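Local coordinates for protein enoyl-CoA hydratase (Mycobacterium tuberculosis, PDB 5KJP) that probably catalyses the reversible addition of water to the double bond of 2-enoyl-CoA thioesters, a step of fatty acid breakdown, as a crotonase-superfamily enzyme, at residues A[43-46]-A[47-51]; A[224-227]-A[228-231]; A[237-240]-A[241-245]. All coordinates share one frame; numbering follows the deposited sequence.

Overall arrangement
All three contacts are local, each made along one continuous piece of chain. Interaction 1 lies on helix 41-56, which packs on the sheet strands 17-22 and 25-30 in the core of the crotonase fold. Interactions 2 and 3 belong to the C-terminal helical part, at the start and the end of helix 230-242, with centres about 20 Å apart. They meet where Trp225 CH2 rests 3.9 Å from Ile237 CD1, and both pack on the second subunit of the three-chain assembly. Interaction 1 stands apart from this pair: its centre is about 33 Å from that of interaction 2 and about 31 Å from that of interaction 3.

Interaction 1 of 3, residues A[43-46]-A[47-51]; sequences VSRG and LADAM
Val43 opens this turn of helix 41-56 by meeting Leu47 twice. Val43 O takes the Leu47 N-H at 2.8 Å, and the two side chains run alongside each other, pointing the same way, with Val43 CG1 3.8 Å from Leu47 CD1. CG1 is anti to the backbone N of Val43 (chi1 171°), which brings this methyl to the leucine; Val43 also reaches Ile30 and Val17, and Leu47 reaches Ile28. Ser44 O accepts from Ala48 N at 3.1 Å, while the Ser44 hydroxyl turns to Val87 O and Gly95 N and so ties the helix to the segment around strands 88-89 and 93-94. On the exposed side, Arg45 O accepts the Asp49 N-H at 2.9 Å, and the side chain adds a salt bridge. The Arg45 side chain bends at chi2 (63°), carrying its NE to 3.0 Å from Asp49 OD1. NE comes from the syn side of that oxygen but somewhat out of the carboxylate plane; with the two flat groups turned 76° apart, the pair is a single NE-OD1 bond, not a flat two-pronged one. Gly46 continues the ladder, its O bonded to Ala50 N. With apolar residues on one side and an i to i+4 ion pair on the other, this is an amphipathic helix, here the crossover of the beta-alpha-beta unit formed with strands 25-30 and 62-67.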
ATOM      1  N   VAL A  43       2.622   3.410 -32.958  1.00 20.57           N
ATOM      2  CA  VAL A  43       3.060   3.876 -31.647  1.00 17.76           C
ATOM      3  C   VAL A  43       3.447   2.702 -30.752  1.00 19.70           C
ATOM      4  O   VAL A  43       4.447   2.762 -30.042  1.00 18.32           O
ATOM      5  CB  VAL A  43       1.978   4.716 -30.940  1.00 20.63           C
ATOM      6  CG1 VAL A  43       2.384   5.002 -29.501  1.00 15.82           C
ATOM      7  CG2 VAL A  43       1.747   6.020 -31.691  1.00 18.65           C
ATOM      8  N   SER A  44       2.655   1.634 -30.793  1.00 18.62           N
ATOM      9  CA  SER A  44       2.954   0.450 -29.995  1.00 20.70           C
ATOM     10  C   SER A  44       4.341  -0.098 -30.336  1.00 19.08           C
ATOM     11  O   SER A  44       5.161  -0.339 -29.446  1.00 20.15           O
ATOM     12  CB  SER A  44       1.886  -0.626 -30.212  1.00 21.43           C
ATOM     13  OG  SER A  44       2.142  -1.747 -29.388  1.00 20.97           O
ATOM     14  N   ARG A  45       4.600  -0.282 -31.629  1.00 20.17           N
ATOM     15  CA  ARG A  45       5.907  -0.751 -32.090  1.00 21.55           C
ATOM     16  C   ARG A  45       7.019   0.232 -31.745  1.00 23.58           C
ATOM     17  O   ARG A  45       8.108  -0.171 -31.332  1.00 19.86           O
ATOM     18  CB  ARG A  45       5.897  -0.994 -33.601  1.00 22.86           C
ATOM     19  CG  ARG A  45       7.225  -1.510 -34.143  1.00 29.03           C
ATOM     20  CD  ARG A  45       7.571  -2.870 -33.546  1.00 44.07           C
ATOM     21  NE  ARG A  45       8.947  -3.281 -33.825  1.00 55.04           N
ATOM     22  CZ  ARG A  45       9.347  -3.858 -34.955  1.00 59.97           C
ATOM     23  NH1 ARG A  45       8.476  -4.100 -35.926  1.00 59.77           N
ATOM     24  NH2 ARG A  45      10.620  -4.195 -35.114  1.00 64.37           N
ATOM     25  N   GLY A  46       6.742   1.520 -31.930  1.00 22.29           N
ATOM     26  CA  GLY A  46       7.712   2.565 -31.645  1.00 20.87           C
ATOM     27  C   GLY A  46       8.134   2.579 -30.188  1.00 23.09           C
ATOM     28  O   GLY A  46       9.317   2.734 -29.873  1.00 20.49           O
ATOM     29  N   LEU A  47       7.162   2.409 -29.295  1.00 16.55           N
ATOM     30  CA  LEU A  47       7.435   2.335 -27.863  1.00 18.36           C
ATOM     31  C   LEU A  47       8.282   1.113 -27.521  1.00 16.27           C
ATOM     32  O   LEU A  47       9.219   1.205 -26.726  1.00 15.72           O
ATOM     33  CB  LEU A  47       6.124   2.309 -27.066  1.00 16.29           C
ATOM     34  CG  LEU A  47       5.332   3.618 -27.087  1.00 17.17           C
ATOM     35  CD1 LEU A  47       3.982   3.470 -26.386  1.00 18.27           C
ATOM     36  CD2 LEU A  47       6.153   4.732 -26.451  1.00 17.03           C
ATOM     37  N   ALA A  48       7.947  -0.028 -28.121  1.00 16.68           N
ATOM     38  CA  ALA A  48       8.682  -1.263 -27.867  1.00 20.06           C
ATOM     39  C   ALA A  48      10.132  -1.129 -28.329  1.00 22.54           C
ATOM     40  O   ALA A  48      11.057  -1.535 -27.622  1.00 19.32           O
ATOM     41  CB  ALA A  48       8.006  -2.439 -28.558  1.00 23.68           C
ATOM     42  N   ASP A  49      10.320  -0.549 -29.512  1.00 19.98           N
ATOM     43  CA  ASP A  49      11.656  -0.326 -30.050  1.00 19.17           C
ATOM     44  C   ASP A  49      12.479   0.588 -29.143  1.00 23.13           C
ATOM     45  O   ASP A  49      13.671   0.356 -28.932  1.00 20.07           O
ATOM     46  CB  ASP A  49      11.580   0.279 -31.452  1.00 21.17           C
ATOM     47  CG  ASP A  49      11.103  -0.717 -32.506  1.00 35.03           C
ATOM     48  OD1 ASP A  49      11.099  -1.942 -32.240  1.00 29.36           O
ATOM     49  OD2 ASP A  49      10.741  -0.262 -33.612  1.00 34.31           O
ATOM     50  N   ALA A  50      11.839   1.628 -28.613  1.00 22.87           N
ATOM     51  CA  ALA A  50      12.511   2.577 -27.724  1.00 18.82           C
ATOM     52  C   ALA A  50      12.972   1.903 -26.430  1.00 19.25           C
ATOM     53  O   ALA A  50      14.078   2.154 -25.946  1.00 17.18           O
ATOM     54  CB  ALA A  50      11.590   3.755 -27.413  1.00 15.79           C
HETATM   55  N   MSE A  51      12.123   1.047 -25.866  1.00 19.97           N
HETATM   56  CA  MSE A  51      12.487   0.322 -24.653  1.00 17.90           C
HETATM   57  C   MSE A  51      13.630  -0.661 -24.929  1.00 20.31           C
HETATM   58  O   MSE A  51      14.517  -0.839 -24.081  1.00 20.07           O
HETATM   59  CB  MSE A  51      11.270  -0.408 -24.067  1.00 17.29           C
HETATM   60  CG  MSE A  51      10.131   0.510 -23.620  1.00 16.66           C
HETATM   61 SE   MSE A  51      10.694   2.051 -22.530  0.64 20.96          SE
HETATM   62  CE  MSE A  51       9.088   3.146 -22.771  1.00 19.03           C
TER

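Interaction 2 of 3, residues A[224-227]-A[228-231]; sequences GWSP and DTMF
Ser226 and Thr229 face each other through their hydroxyls, with Ser226 OG and Thr229 OG1 2.8 Å apart in a hydrogen bond that either could donate. Both oxygens stand between their own backbone N and carbonyl carbon (chi1 43° for Ser226, 66° for Thr229), and this turns the two oxygens toward each other. The backbone closes the same turn, a type I beta turn with Pro227 and Asp228 at its corners: Ser226 O accepts the Thr229 N-H at 2.9 Å, the donor well above the carbonyl plane and not on a lone pair. A weak bond from Met230 N reaches the same oxygen. Trp225 approaches the start of helix 230-242 obliquely, Trp225 CE3 lying 3.6 Å from Met230 O and 4.1 Å from Met230 CB. In Met230, a selenomethionine, CG stands between the backbone N and carbonyl carbon (chi1 56°), and the chain then runs extended, with Met230 CG 3.3 Å from Pro227 O. Pro227 O accepts a hydrogen bond from a water, which in turn takes the Phe231 N-H. The hydroxyl pair, Ser226 O and Pro227 O thus all have partners within the turn or through the water, while Trp225 and Met230 present apolar surface to Leu152 of the second subunit.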
ATOM      1  N   GLY A 224       6.897 -10.837  -5.821  1.00 29.92           N
ATOM      2  CA  GLY A 224       6.628 -12.255  -5.963  1.00 30.16           C
ATOM      3  C   GLY A 224       7.464 -13.135  -5.057  1.00 33.31           C
ATOM      4  O   GLY A 224       7.586 -14.332  -5.301  1.00 37.59           O
ATOM      5  N   TRP A 225       8.043 -12.552  -4.011  1.00 29.56           N
ATOM      6  CA  TRP A 225       8.819 -13.328  -3.045  1.00 29.10           C
ATOM      7  C   TRP A 225       8.061 -13.487  -1.734  1.00 31.07           C
ATOM      8  O   TRP A 225       7.309 -12.602  -1.335  1.00 40.82           O
ATOM      9  CB  TRP A 225      10.172 -12.669  -2.766  1.00 28.48           C
ATOM     10  CG  TRP A 225      11.061 -12.526  -3.959  1.00 28.13           C
ATOM     11  CD1 TRP A 225      10.956 -13.182  -5.149  1.00 29.00           C
ATOM     12  CD2 TRP A 225      12.203 -11.669  -4.071  1.00 25.74           C
ATOM     13  NE1 TRP A 225      11.964 -12.785  -6.000  1.00 29.78           N
ATOM     14  CE2 TRP A 225      12.740 -11.854  -5.361  1.00 27.39           C
ATOM     15  CE3 TRP A 225      12.823 -10.761  -3.204  1.00 22.59           C
ATOM     16  CZ2 TRP A 225      13.866 -11.163  -5.805  1.00 21.88           C
ATOM     17  CZ3 TRP A 225      13.936 -10.074  -3.647  1.00 23.05           C
ATOM     18  CH2 TRP A 225      14.447 -10.280  -4.936  1.00 22.48           C
ATOM     19  N   SER A 226       8.268 -14.609  -1.057  1.00 43.84           N
ATOM     20  CA  SER A 226       7.701 -14.798   0.273  1.00 52.18           C
ATOM     21  C   SER A 226       8.608 -14.142   1.309  1.00 55.17           C
ATOM     22  O   SER A 226       9.813 -14.015   1.082  1.00 52.25           O
ATOM     23  CB  SER A 226       7.528 -16.283   0.586  1.00 49.38           C
ATOM     24  OG  SER A 226       8.657 -17.025   0.165  1.00 58.65           O
ATOM     25  N   PRO A 227       8.030 -13.716   2.444  1.00 50.52           N
ATOM     26  CA  PRO A 227       8.819 -13.178   3.556  1.00 44.24           C
ATOM     27  C   PRO A 227       9.979 -14.094   3.946  1.00 35.28           C
ATOM     28  O   PRO A 227      11.057 -13.607   4.276  1.00 33.81           O
ATOM     29  CB  PRO A 227       7.797 -13.084   4.690  1.00 40.27           C
ATOM     30  CG  PRO A 227       6.504 -12.855   3.992  1.00 40.79           C
ATOM     31  CD  PRO A 227       6.583 -13.654   2.718  1.00 53.42           C
ATOM     32  N   ASP A 228       9.759 -15.402   3.891  1.00 31.48           N
ATOM     33  CA  ASP A 228      10.775 -16.359   4.304  1.00 33.28           C
ATOM     34  C   ASP A 228      11.912 -16.492   3.295  1.00 28.59           C
ATOM     35  O   ASP A 228      12.985 -16.984   3.637  1.00 30.48           O
ATOM     36  CB  ASP A 228      10.143 -17.731   4.553  1.00 42.38           C
ATOM     37  CG  ASP A 228       9.347 -17.781   5.847  1.00 59.28           C
ATOM     38  OD1 ASP A 228       9.554 -16.899   6.708  1.00 61.17           O
ATOM     39  OD2 ASP A 228       8.523 -18.709   6.009  1.00 59.01           O
ATOM     40  N   THR A 229      11.689 -16.064   2.056  1.00 27.14           N
ATOM     41  CA  THR A 229      12.716 -16.221   1.032  1.00 31.22           C
ATOM     42  C   THR A 229      13.295 -14.902   0.528  1.00 23.37           C
ATOM     43  O   THR A 229      14.296 -14.910  -0.189  1.00 27.06           O
ATOM     44  CB  THR A 229      12.187 -17.002  -0.197  1.00 34.98           C
ATOM     45  OG1 THR A 229      11.175 -16.238  -0.867  1.00 35.60           O
ATOM     46  CG2 THR A 229      11.620 -18.353   0.226  1.00 33.92           C
HETATM   47  N   MSE A 230      12.687 -13.778   0.906  1.00 23.93           N
HETATM   48  CA  MSE A 230      13.017 -12.502   0.267  1.00 23.29           C
HETATM   49  C   MSE A 230      14.487 -12.096   0.432  1.00 23.80           C
HETATM   50  O   MSE A 230      15.097 -11.593  -0.509  1.00 25.64           O
HETATM   51  CB  MSE A 230      12.081 -11.384   0.769  1.00 21.58           C
HETATM   52  CG  MSE A 230      12.020 -11.141   2.276  1.00 26.41           C
HETATM   53 SE   MSE A 230      10.725  -9.708   2.716  0.51 30.80          SE
HETATM   54  CE  MSE A 230      11.411  -9.200   4.474  1.00 34.14           C
ATOM     55  N   PHE A 231      15.072 -12.332   1.600  1.00 23.74           N
ATOM     56  CA  PHE A 231      16.465 -11.944   1.795  1.00 24.28           C
ATOM     57  C   PHE A 231      17.435 -12.811   0.984  1.00 25.78           C
ATOM     58  O   PHE A 231      18.424 -12.304   0.450  1.00 23.92           O
ATOM     59  CB  PHE A 231      16.830 -11.976   3.282  1.00 22.65           C
ATOM     60  CG  PHE A 231      16.540 -10.681   4.000  1.00 22.03           C
ATOM     61  CD1 PHE A 231      17.403  -9.600   3.880  1.00 19.81           C
ATOM     62  CD2 PHE A 231      15.401 -10.541   4.781  1.00 26.27           C
ATOM     63  CE1 PHE A 231      17.141  -8.401   4.534  1.00 19.04           C
ATOM     64  CE2 PHE A 231      15.132  -9.347   5.439  1.00 28.15           C
ATOM     65  CZ  PHE A 231      16.002  -8.275   5.313  1.00 20.70           C
TER
HETATM   66  O   HOH W   1      13.763 -13.723   4.013  1.00 27.31           O

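Interaction 3 of 3, residues A[237-240]-A[241-245]; sequences ILVP and VFTSN
Leu238 O receives the Phe242 N-H at 3.1 Å in a bond that is close to straight (N-H...O angle 163°), and a weaker, bent one from Val241 N. Leu238 O also lies at the edge of the Phe242 ring, near its plane, 3.4 Å from Phe242 CD1. Phe242 CE1 comes 4.3 Å from Leu238 CD2, a loose apolar contact. One residue on, Val239 O takes the Thr243 N-H at 3.1 Å. Thr243 OG1 also comes within 3.1 Å of Val239 O, turned back over the last helical turn by its position between the backbone N and carbonyl carbon (chi1 59°). A water donates to Pro240 O and makes a weak contact with that hydroxyl. Pro240 itself has no N-H to give, and the helix kinks there.

Behind this first shell, Val241 O is gripped by two donors of Ser244, the backbone N and OG, with Ser244 OG 2.6 Å from Val241 O, on a lone pair in the carbonyl plane. Ser244 OG is also bonded to Ala247 N, so one hydroxyl joins the end of one helix to the start of the next. Ile237 and Val241 pack on helix 209-221, and Val241, with Leu238 and Phe242, also meets the second subunit, Val241 on its Gly143 and the other two on its Val145. Thr243 leaves the helical conformation and Ser244 serves as N-cap of helix 245-255, an arrangement characteristic of a short helix-to-helix junction, here in the C-terminal helical part of a crotonase-fold subunit.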
ATOM      1  N   ILE A 237      20.947 -11.010  -6.190  1.00 21.68           N
ATOM      2  CA  ILE A 237      21.027  -9.788  -6.974  1.00 19.43           C
ATOM      3  C   ILE A 237      22.094  -8.859  -6.384  1.00 25.73           C
ATOM      4  O   ILE A 237      22.769  -8.128  -7.117  1.00 26.32           O
ATOM      5  CB  ILE A 237      19.653  -9.091  -7.033  1.00 22.41           C
ATOM      6  CG1 ILE A 237      18.627 -10.014  -7.700  1.00 23.91           C
ATOM      7  CG2 ILE A 237      19.740  -7.764  -7.780  1.00 20.54           C
ATOM      8  CD1 ILE A 237      17.197  -9.524  -7.582  1.00 23.46           C
ATOM      9  N   LEU A 238      22.273  -8.919  -5.065  1.00 19.08           N
ATOM     10  CA  LEU A 238      23.220  -8.039  -4.373  1.00 22.67           C
ATOM     11  C   LEU A 238      24.681  -8.319  -4.708  1.00 23.94           C
ATOM     12  O   LEU A 238      25.470  -7.390  -4.886  1.00 24.48           O
ATOM     13  CB  LEU A 238      23.044  -8.144  -2.855  1.00 25.52           C
ATOM     14  CG  LEU A 238      21.784  -7.564  -2.214  1.00 30.56           C
ATOM     15  CD1 LEU A 238      21.848  -7.728  -0.705  1.00 33.11           C
ATOM     16  CD2 LEU A 238      21.642  -6.102  -2.581  1.00 28.70           C
ATOM     17  N   VAL A 239      25.047  -9.594  -4.761  1.00 22.88           N
ATOM     18  CA  VAL A 239      26.459  -9.971  -4.847  1.00 24.11           C
ATOM     19  C   VAL A 239      27.180  -9.382  -6.075  1.00 24.63           C
ATOM     20  O   VAL A 239      28.252  -8.800  -5.918  1.00 24.98           O
ATOM     21  CB  VAL A 239      26.628 -11.511  -4.826  1.00 28.08           C
ATOM     22  CG1 VAL A 239      28.066 -11.902  -5.144  1.00 28.29           C
ATOM     23  CG2 VAL A 239      26.214 -12.055  -3.470  1.00 34.34           C
ATOM     24  N   PRO A 240      26.592  -9.495  -7.286  1.00 24.08           N
ATOM     25  CA  PRO A 240      27.304  -8.913  -8.434  1.00 27.44           C
ATOM     26  C   PRO A 240      27.503  -7.400  -8.325  1.00 27.48           C
ATOM     27  O   PRO A 240      28.457  -6.871  -8.897  1.00 25.88           O
ATOM     28  CB  PRO A 240      26.392  -9.247  -9.619  1.00 27.03           C
ATOM     29  CG  PRO A 240      25.644 -10.452  -9.183  1.00 27.69           C
ATOM     30  CD  PRO A 240      25.387 -10.225  -7.724  1.00 24.44           C
ATOM     31  N   VAL A 241      26.621  -6.715  -7.601  1.00 21.15           N
ATOM     32  CA  VAL A 241      26.777  -5.279  -7.409  1.00 18.33           C
ATOM     33  C   VAL A 241      27.942  -4.990  -6.464  1.00 22.80           C
ATOM     34  O   VAL A 241      28.810  -4.158  -6.756  1.00 22.53           O
ATOM     35  CB  VAL A 241      25.487  -4.639  -6.855  1.00 18.88           C
ATOM     36  CG1 VAL A 241      25.709  -3.159  -6.572  1.00 18.37           C
ATOM     37  CG2 VAL A 241      24.343  -4.829  -7.847  1.00 20.01           C
ATOM     38  N   PHE A 242      27.970  -5.692  -5.336  1.00 21.37           N
ATOM     39  CA  PHE A 242      28.983  -5.444  -4.317  1.00 25.22           C
ATOM     40  C   PHE A 242      30.401  -5.796  -4.767  1.00 26.21           C
ATOM     41  O   PHE A 242      31.367  -5.276  -4.217  1.00 30.10           O
ATOM     42  CB  PHE A 242      28.633  -6.204  -3.037  1.00 26.70           C
ATOM     43  CG  PHE A 242      27.728  -5.437  -2.119  1.00 31.86           C
ATOM     44  CD1 PHE A 242      26.404  -5.223  -2.458  1.00 30.51           C
ATOM     45  CD2 PHE A 242      28.206  -4.912  -0.928  1.00 44.34           C
ATOM     46  CE1 PHE A 242      25.565  -4.504  -1.623  1.00 36.85           C
ATOM     47  CE2 PHE A 242      27.373  -4.196  -0.087  1.00 41.56           C
ATOM     48  CZ  PHE A 242      26.049  -3.992  -0.435  1.00 37.37           C
ATOM     49  N   THR A 243      30.528  -6.664  -5.768  1.00 24.47           N
ATOM     50  CA  THR A 243      31.845  -7.050  -6.266  1.00 29.35           C
ATOM     51  C   THR A 243      32.193  -6.351  -7.577  1.00 25.98           C
ATOM     52  O   THR A 243      33.206  -6.658  -8.197  1.00 24.63           O
ATOM     53  CB  THR A 243      31.939  -8.573  -6.479  1.00 34.09           C
ATOM     54  OG1 THR A 243      30.943  -8.978  -7.423  1.00 31.81           O
ATOM     55  CG2 THR A 243      31.730  -9.315  -5.164  1.00 35.58           C
ATOM     56  N   SER A 244      31.355  -5.409  -7.993  1.00 23.21           N
ATOM     57  CA  SER A 244      31.574  -4.720  -9.262  1.00 23.54           C
ATOM     58  C   SER A 244      32.712  -3.709  -9.180  1.00 24.08           C
ATOM     59  O   SER A 244      33.086  -3.265  -8.094  1.00 23.89           O
ATOM     60  CB  SER A 244      30.293  -4.009  -9.711  1.00 20.63           C
ATOM     61  OG  SER A 244      29.917  -3.002  -8.780  1.00 21.64           O
ATOM     62  N   ASN A 245      33.252  -3.342 -10.337  1.00 20.79           N
ATOM     63  CA  ASN A 245      34.201  -2.240 -10.407  1.00 23.87           C
ATOM     64  C   ASN A 245      33.604  -0.935  -9.883  1.00 22.00           C
ATOM     65  O   ASN A 245      34.297  -0.128  -9.258  1.00 23.28           O
ATOM     66  CB  ASN A 245      34.688  -2.052 -11.843  1.00 23.47           C
ATOM     67  CG  ASN A 245      35.562  -3.196 -12.310  1.00 25.94           C
ATOM     68  OD1 ASN A 245      36.409  -3.684 -11.565  1.00 29.01           O
ATOM     69  ND2 ASN A 245      35.354  -3.636 -13.543  1.00 27.19           N
TER
HETATM   70  O   HOH W   2      30.261  -7.869 -10.651  1.00 38.67           O